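Local coordinates for protein tannase (Lactobacillus plantarum, PDB 3WA7) that probably hydrolyses the galloyl ester bonds of tannins, acting as a serine esterase of the alpha/beta-hydrolase fold, at residues 213-227 / 336-349. Sequence-based numbering, arbitrary orientation.
Sequences DMAYEWQFNGINDWH and LKSLTRMKAVPAFD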
loop_
_atom_site.group_PDB
_atom_site.type_symbol
_atom_site.label_atom_id
_atom_site.label_comp_id
_atom_site.label_asym_id
_atom_site.label_seq_id
_atom_site.Cartn_x
_atom_site.Cartn_y
_atom_site.Cartn_z
ATOM N N ASP A 213 -9.973 -0.239 12.708
ATOM C CA ASP A 213 -11.112 0.455 13.302
ATOM C C ASP A 213 -10.731 1.026 14.659
ATOM O O ASP A 213 -11.070 2.170 14.974
ATOM C CB ASP A 213 -12.315 -0.480 13.450
ATOM C CG ASP A 213 -12.979 -0.782 12.120
ATOM O OD1 ASP A 213 -13.129 0.161 11.314
ATOM O OD2 ASP A 213 -13.360 -1.949 11.891
HETATM N N MSE A 214 -10.034 0.227 15.463
HETATM C CA MSE A 214 -9.599 0.676 16.780
HETATM C C MSE A 214 -8.621 1.842 16.656
HETATM O O MSE A 214 -8.686 2.799 17.424
HETATM C CB MSE A 214 -8.922 -0.461 17.548
HETATM C CG MSE A 214 -9.872 -1.530 18.039
HETATM SE SE MSE A 214 -8.921 -2.845 19.091
HETATM C CE MSE A 214 -7.951 -3.689 17.677
ATOM N N ALA A 215 -7.711 1.756 15.690
ATOM C CA ALA A 215 -6.732 2.820 15.499
ATOM C C ALA A 215 -7.409 4.110 15.054
ATOM O O ALA A 215 -7.045 5.201 15.500
ATOM C CB ALA A 215 -5.684 2.399 14.463
ATOM N N TYR A 216 -8.401 3.987 14.180
ATOM C CA TYR A 216 -9.092 5.163 13.673
ATOM C C TYR A 216 -9.805 5.921 14.783
ATOM O O TYR A 216 -9.777 7.152 14.817
ATOM C CB TYR A 216 -10.107 4.779 12.593
ATOM C CG TYR A 216 -10.333 5.879 11.575
ATOM C CD1 TYR A 216 -9.377 6.152 10.595
ATOM C CD2 TYR A 216 -11.482 6.672 11.613
ATOM C CE1 TYR A 216 -9.552 7.190 9.677
ATOM C CE2 TYR A 216 -11.670 7.716 10.698
ATOM C CZ TYR A 216 -10.702 7.968 9.738
ATOM O OH TYR A 216 -10.874 8.998 8.840
ATOM N N GLU A 217 -10.447 5.189 15.686
ATOM C CA GLU A 217 -11.164 5.827 16.778
ATOM C C GLU A 217 -10.236 6.347 17.868
ATOM O O GLU A 217 -10.562 7.318 18.549
ATOM C CB GLU A 217 -12.213 4.874 17.346
ATOM C CG GLU A 217 -13.279 4.518 16.320
ATOM C CD GLU A 217 -13.759 5.734 15.541
ATOM O OE1 GLU A 217 -14.148 6.738 16.174
ATOM O OE2 GLU A 217 -13.751 5.692 14.295
ATOM N N TRP A 218 -9.082 5.710 18.048
ATOM C CA TRP A 218 -8.133 6.218 19.026
ATOM C C TRP A 218 -7.764 7.621 18.546
ATOM O O TRP A 218 -7.636 8.557 19.337
ATOM C CB TRP A 218 -6.864 5.364 19.069
ATOM C CG TRP A 218 -5.722 6.072 19.750
ATOM C CD1 TRP A 218 -5.545 6.245 21.095
ATOM C CD2 TRP A 218 -4.654 6.782 19.110
ATOM N NE1 TRP A 218 -4.435 7.025 21.330
ATOM C CE2 TRP A 218 -3.871 7.369 20.129
ATOM C CE3 TRP A 218 -4.287 6.985 17.772
ATOM C CZ2 TRP A 218 -2.741 8.146 19.853
ATOM C CZ3 TRP A 218 -3.160 7.762 17.497
ATOM C CH2 TRP A 218 -2.402 8.331 18.536
ATOM N N GLN A 219 -7.609 7.760 17.234
ATOM C CA GLN A 219 -7.239 9.041 16.649
ATOM C C GLN A 219 -8.360 10.074 16.554
ATOM O O GLN A 219 -8.161 11.243 16.899
ATOM C CB GLN A 219 -6.649 8.824 15.258
ATOM C CG GLN A 219 -6.179 10.110 14.584
ATOM C CD GLN A 219 -5.392 9.836 13.320
ATOM O OE1 GLN A 219 -4.460 9.034 13.325
ATOM N NE2 GLN A 219 -5.756 10.507 12.233
ATOM N N PHE A 220 -9.541 9.652 16.113
ATOM C CA PHE A 220 -10.636 10.602 15.927
ATOM C C PHE A 220 -11.773 10.643 16.941
ATOM O O PHE A 220 -12.737 11.381 16.749
ATOM C CB PHE A 220 -11.218 10.434 14.516
ATOM C CG PHE A 220 -10.309 10.932 13.421
ATOM C CD1 PHE A 220 -9.769 10.052 12.484
ATOM C CD2 PHE A 220 -10.000 12.286 13.322
ATOM C CE1 PHE A 220 -8.935 10.518 11.459
ATOM C CE2 PHE A 220 -9.167 12.760 12.302
ATOM C CZ PHE A 220 -8.637 11.874 11.370
ATOM N N ASN A 221 -11.680 9.870 18.017
ATOM C CA ASN A 221 -12.742 9.908 19.014
ATOM C C ASN A 221 -12.871 11.343 19.516
ATOM O O ASN A 221 -11.867 12.008 19.772
ATOM C CB ASN A 221 -12.428 8.977 20.184
ATOM C CG ASN A 221 -13.458 9.073 21.290
ATOM O OD1 ASN A 221 -13.213 9.684 22.332
ATOM N ND2 ASN A 221 -14.628 8.482 21.063
ATOM N N GLY A 222 -14.103 11.819 19.652
ATOM C CA GLY A 222 -14.309 13.181 20.114
ATOM C C GLY A 222 -14.628 14.124 18.969
ATOM O O GLY A 222 -15.167 15.210 19.179
ATOM N N ILE A 223 -14.274 13.714 17.756
ATOM C CA ILE A 223 -14.543 14.503 16.558
ATOM C C ILE A 223 -15.728 13.792 15.915
ATOM O O ILE A 223 -15.563 12.776 15.237
ATOM C CB ILE A 223 -13.318 14.496 15.620
ATOM C CG1 ILE A 223 -12.116 15.109 16.352
ATOM C CG2 ILE A 223 -13.629 15.266 14.343
ATOM C CD1 ILE A 223 -10.792 14.979 15.610
ATOM N N ASN A 224 -16.924 14.334 16.132
ATOM C CA ASN A 224 -18.145 13.702 15.647
ATOM C C ASN A 224 -18.678 14.011 14.257
ATOM O O ASN A 224 -19.678 13.430 13.839
ATOM C CB ASN A 224 -19.249 13.908 16.683
ATOM C CG ASN A 224 -18.848 13.396 18.051
ATOM O OD1 ASN A 224 -18.278 12.312 18.171
ATOM N ND2 ASN A 224 -19.144 14.169 19.088
ATOM N N ASP A 225 -18.043 14.924 13.539
ATOM C CA ASP A 225 -18.490 15.201 12.184
ATOM C C ASP A 225 -17.444 14.628 11.240
ATOM O O ASP A 225 -16.248 14.740 11.495
ATOM C CB ASP A 225 -18.653 16.708 11.946
ATOM C CG ASP A 225 -17.442 17.506 12.375
ATOM O OD1 ASP A 225 -17.124 17.504 13.583
ATOM O OD2 ASP A 225 -16.810 18.141 11.506
ATOM N N TRP A 226 -17.893 13.979 10.173
ATOM C CA TRP A 226 -16.965 13.420 9.201
ATOM C C TRP A 226 -17.187 14.085 7.851
ATOM O O TRP A 226 -18.286 14.557 7.553
ATOM C CB TRP A 226 -17.123 11.898 9.088
ATOM C CG TRP A 226 -18.526 11.410 8.887
ATOM C CD1 TRP A 226 -19.428 11.081 9.859
ATOM C CD2 TRP A 226 -19.181 11.176 7.635
ATOM N NE1 TRP A 226 -20.604 10.654 9.289
ATOM C CE2 TRP A 226 -20.480 10.703 7.925
ATOM C CE3 TRP A 226 -18.797 11.320 6.294
ATOM C CZ2 TRP A 226 -21.399 10.372 6.922
ATOM C CZ3 TRP A 226 -19.713 10.990 5.295
ATOM C CH2 TRP A 226 -20.999 10.522 5.619
ATOM N N HIS A 227 -16.138 14.119 7.039
ATOM C CA HIS A 227 -16.195 14.756 5.727
ATOM C C HIS A 227 -15.371 13.975 4.715
ATOM O O HIS A 227 -14.215 13.655 4.972
ATOM C CB HIS A 227 -15.635 16.179 5.829
ATOM C CG HIS A 227 -16.243 16.985 6.932
ATOM N ND1 HIS A 227 -17.399 17.719 6.768
ATOM C CD2 HIS A 227 -15.893 17.121 8.232
ATOM C CE1 HIS A 227 -17.733 18.271 7.920
ATOM N NE2 HIS A 227 -16.836 17.923 8.825
ATOM N N LEU A 336 -5.864 17.284 14.848
ATOM C CA LEU A 336 -6.796 16.310 14.290
ATOM C C LEU A 336 -8.163 16.912 13.994
ATOM O O LEU A 336 -8.778 16.597 12.974
ATOM C CB LEU A 336 -6.923 15.113 15.236
ATOM C CG LEU A 336 -5.592 14.361 15.358
ATOM C CD1 LEU A 336 -5.670 13.320 16.457
ATOM C CD2 LEU A 336 -5.246 13.720 14.012
ATOM N N LYS A 337 -8.641 17.781 14.881
ATOM C CA LYS A 337 -9.933 18.422 14.668
ATOM C C LYS A 337 -9.839 19.337 13.448
ATOM O O LYS A 337 -10.776 19.441 12.654
ATOM C CB LYS A 337 -10.329 19.236 15.904
ATOM C CG LYS A 337 -11.655 19.968 15.773
ATOM C CD LYS A 337 -11.994 20.722 17.054
ATOM C CE LYS A 337 -13.310 21.472 16.919
ATOM N NZ LYS A 337 -13.629 22.263 18.146
ATOM N N SER A 338 -8.691 19.992 13.308
ATOM C CA SER A 338 -8.443 20.903 12.197
ATOM C C SER A 338 -8.343 20.125 10.885
ATOM O O SER A 338 -8.867 20.545 9.857
ATOM C CB SER A 338 -7.146 21.685 12.450
ATOM O OG SER A 338 -6.913 22.647 11.438
ATOM N N LEU A 339 -7.676 18.977 10.937
ATOM C CA LEU A 339 -7.500 18.127 9.763
ATOM C C LEU A 339 -8.828 17.514 9.307
ATOM O O LEU A 339 -9.077 17.364 8.107
ATOM C CB LEU A 339 -6.504 17.014 10.089
ATOM C CG LEU A 339 -6.183 16.027 8.969
ATOM C CD1 LEU A 339 -5.642 16.773 7.752
ATOM C CD2 LEU A 339 -5.172 15.015 9.479
ATOM N N THR A 340 -9.654 17.171 10.294
ATOM C CA THR A 340 -10.984 16.565 10.146
ATOM C C THR A 340 -11.012 15.050 9.964
ATOM O O THR A 340 -10.090 14.436 9.411
ATOM C CB THR A 340 -11.827 17.191 8.987
ATOM O OG1 THR A 340 -11.367 16.702 7.720
ATOM C CG2 THR A 340 -11.744 18.714 9.018
ATOM N N ARG A 341 -12.090 14.457 10.462
ATOM C CA ARG A 341 -12.330 13.026 10.363
ATOM C C ARG A 341 -12.919 12.766 8.981
ATOM O O ARG A 341 -13.762 13.525 8.508
ATOM C CB ARG A 341 -13.328 12.593 11.443
ATOM C CG ARG A 341 -13.924 11.204 11.236
ATOM C CD ARG A 341 -15.179 11.013 12.082
ATOM N NE ARG A 341 -14.890 10.697 13.479
ATOM C CZ ARG A 341 -14.618 9.475 13.931
ATOM N NH1 ARG A 341 -14.594 8.443 13.098
ATOM N NH2 ARG A 341 -14.379 9.284 15.222
HETATM N N MSE A 342 -12.479 11.690 8.341
HETATM C CA MSE A 342 -12.967 11.346 7.013
HETATM C C MSE A 342 -14.056 10.282 7.052
HETATM O O MSE A 342 -15.139 10.466 6.497
HETATM C CB MSE A 342 -11.812 10.837 6.151
HETATM C CG MSE A 342 -12.211 10.466 4.740
HETATM SE SE MSE A 342 -10.796 9.524 3.840
HETATM C CE MSE A 342 -11.860 8.565 2.549
ATOM N N LYS A 343 -13.758 9.170 7.717
ATOM C CA LYS A 343 -14.680 8.042 7.800
ATOM C C LYS A 343 -15.504 7.966 9.081
ATOM O O LYS A 343 -15.095 8.463 10.132
ATOM C CB LYS A 343 -13.892 6.743 7.621
ATOM C CG LYS A 343 -13.136 6.676 6.301
ATOM C CD LYS A 343 -12.255 5.443 6.221
ATOM C CE LYS A 343 -11.568 5.350 4.865
ATOM N NZ LYS A 343 -10.712 4.132 4.760
ATOM N N ALA A 344 -16.668 7.329 8.975
ATOM C CA ALA A 344 -17.571 7.155 10.108
ATOM C C ALA A 344 -17.116 5.977 10.970
ATOM O O ALA A 344 -15.964 5.553 10.882
ATOM C CB ALA A 344 -18.996 6.929 9.610
ATOM N N VAL A 345 -18.022 5.442 11.784
ATOM C CA VAL A 345 -17.687 4.338 12.683
ATOM C C VAL A 345 -18.575 3.101 12.510
ATOM O O VAL A 345 -19.800 3.203 12.549
ATOM C CB VAL A 345 -17.795 4.799 14.159
ATOM C CG1 VAL A 345 -17.287 3.708 15.091
ATOM C CG2 VAL A 345 -17.017 6.085 14.360
ATOM N N PRO A 346 -17.968 1.921 12.288
ATOM C CA PRO A 346 -16.526 1.680 12.183
ATOM C C PRO A 346 -16.062 2.184 10.818
ATOM O O PRO A 346 -16.830 2.160 9.856
ATOM C CB PRO A 346 -16.415 0.159 12.299
ATOM C CG PRO A 346 -17.643 -0.228 13.080
ATOM C CD PRO A 346 -18.691 0.647 12.456
ATOM N N ALA A 347 -14.816 2.635 10.731
ATOM C CA ALA A 347 -14.290 3.160 9.473
ATOM C C ALA A 347 -13.992 2.096 8.418
ATOM O O ALA A 347 -14.026 2.385 7.219
ATOM C CB ALA A 347 -13.024 3.986 9.741
ATOM N N PHE A 348 -13.706 0.873 8.857
ATOM C CA PHE A 348 -13.377 -0.203 7.929
ATOM C C PHE A 348 -14.372 -1.358 7.944
ATOM O O PHE A 348 -14.884 -1.752 6.897
ATOM C CB PHE A 348 -11.960 -0.717 8.209
ATOM C CG PHE A 348 -10.897 0.337 8.030
ATOM C CD1 PHE A 348 -10.692 1.310 9.003
ATOM C CD2 PHE A 348 -10.152 0.398 6.854
ATOM C CE1 PHE A 348 -9.764 2.337 8.808
ATOM C CE2 PHE A 348 -9.223 1.419 6.647
ATOM C CZ PHE A 348 -9.029 2.391 7.626
ATOM N N ASP A 349 -14.648 -1.911 9.119
ATOM C CA ASP A 349 -15.602 -3.007 9.185
ATOM C C ASP A 349 -16.990 -2.444 9.478
ATOM O O ASP A 349 -17.440 -2.427 10.625
ATOM C CB ASP A 349 -15.201 -4.016 10.263
ATOM C CG ASP A 349 -15.936 -5.338 10.118
ATOM O OD1 ASP A 349 -16.939 -5.377 9.377
ATOM O OD2 ASP A 349 -15.517 -6.333 10.741
HETATM O O HOH W 1 -13.555 3.177 13.143
HETATM O O HOH W 2 -14.161 16.317 11.292
#
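Arg341 sets out with CG opposite its backbone N (chi1 166°) and turns at chi3, while Glu217 folds back at chi2 (-44°), which brings the NH1/NH2 end of the guanidinium against both carboxylate oxygens, the planes 15° apart. The grip is bidentate: Arg341 NH2 meets Glu217 OE1 at 2.7 Å in a salt bridge, and Arg341 NH1 reaches Glu217 OE2 at 3.1 Å, almost straight. Two carbonyls near its plane fix the rotation of the guanidinium: Ile223 O accepts from Arg341 NE at 2.8 Å and Lys343 O from NH1, while Phe220 CB lies over one of its faces. Ser258 OG is also hydrogen-bonded to Glu217 OE1. Nearer the backbone, Arg341 CA sits over one face of the Phe220 ring in a CH-pi contact, with Gln219 CG over the opposite face. Tyr216 is clamped between Phe220 CD1 and the methyl of Ala347. Tyr216 OH accepts from Met342 N and, nearly linearly, from Lys343 N at 3.1 Å; Arg420 O is a further partner. These contacts join helix 209-220, which follows strand 199-203 of the central alpha/beta-hydrolase sheet, to the irregular chain that leaves helix 332-339. The Met342 side chain lies near, without touching, the probable Ser163-His451-Asp419 triad, and that of Lys343 near the probable nucleophile elbow around Ser163; Lys343 NZ has its strongest polar partner in Asp421. At the far end Asp213 uses the syn lone pairs of both oxygens, OD1 taking Phe348 N at 2.6 Å and OD2 taking Asp349 N at 3.1 Å. A water bridges Asp213 O, Glu217 OE2 and Ala347 N. Beyond the turn at 220-223, His227 N donates to Arg341 O at 2.9 Å, and Ala344 CB rests over the five-membered ring of Trp226.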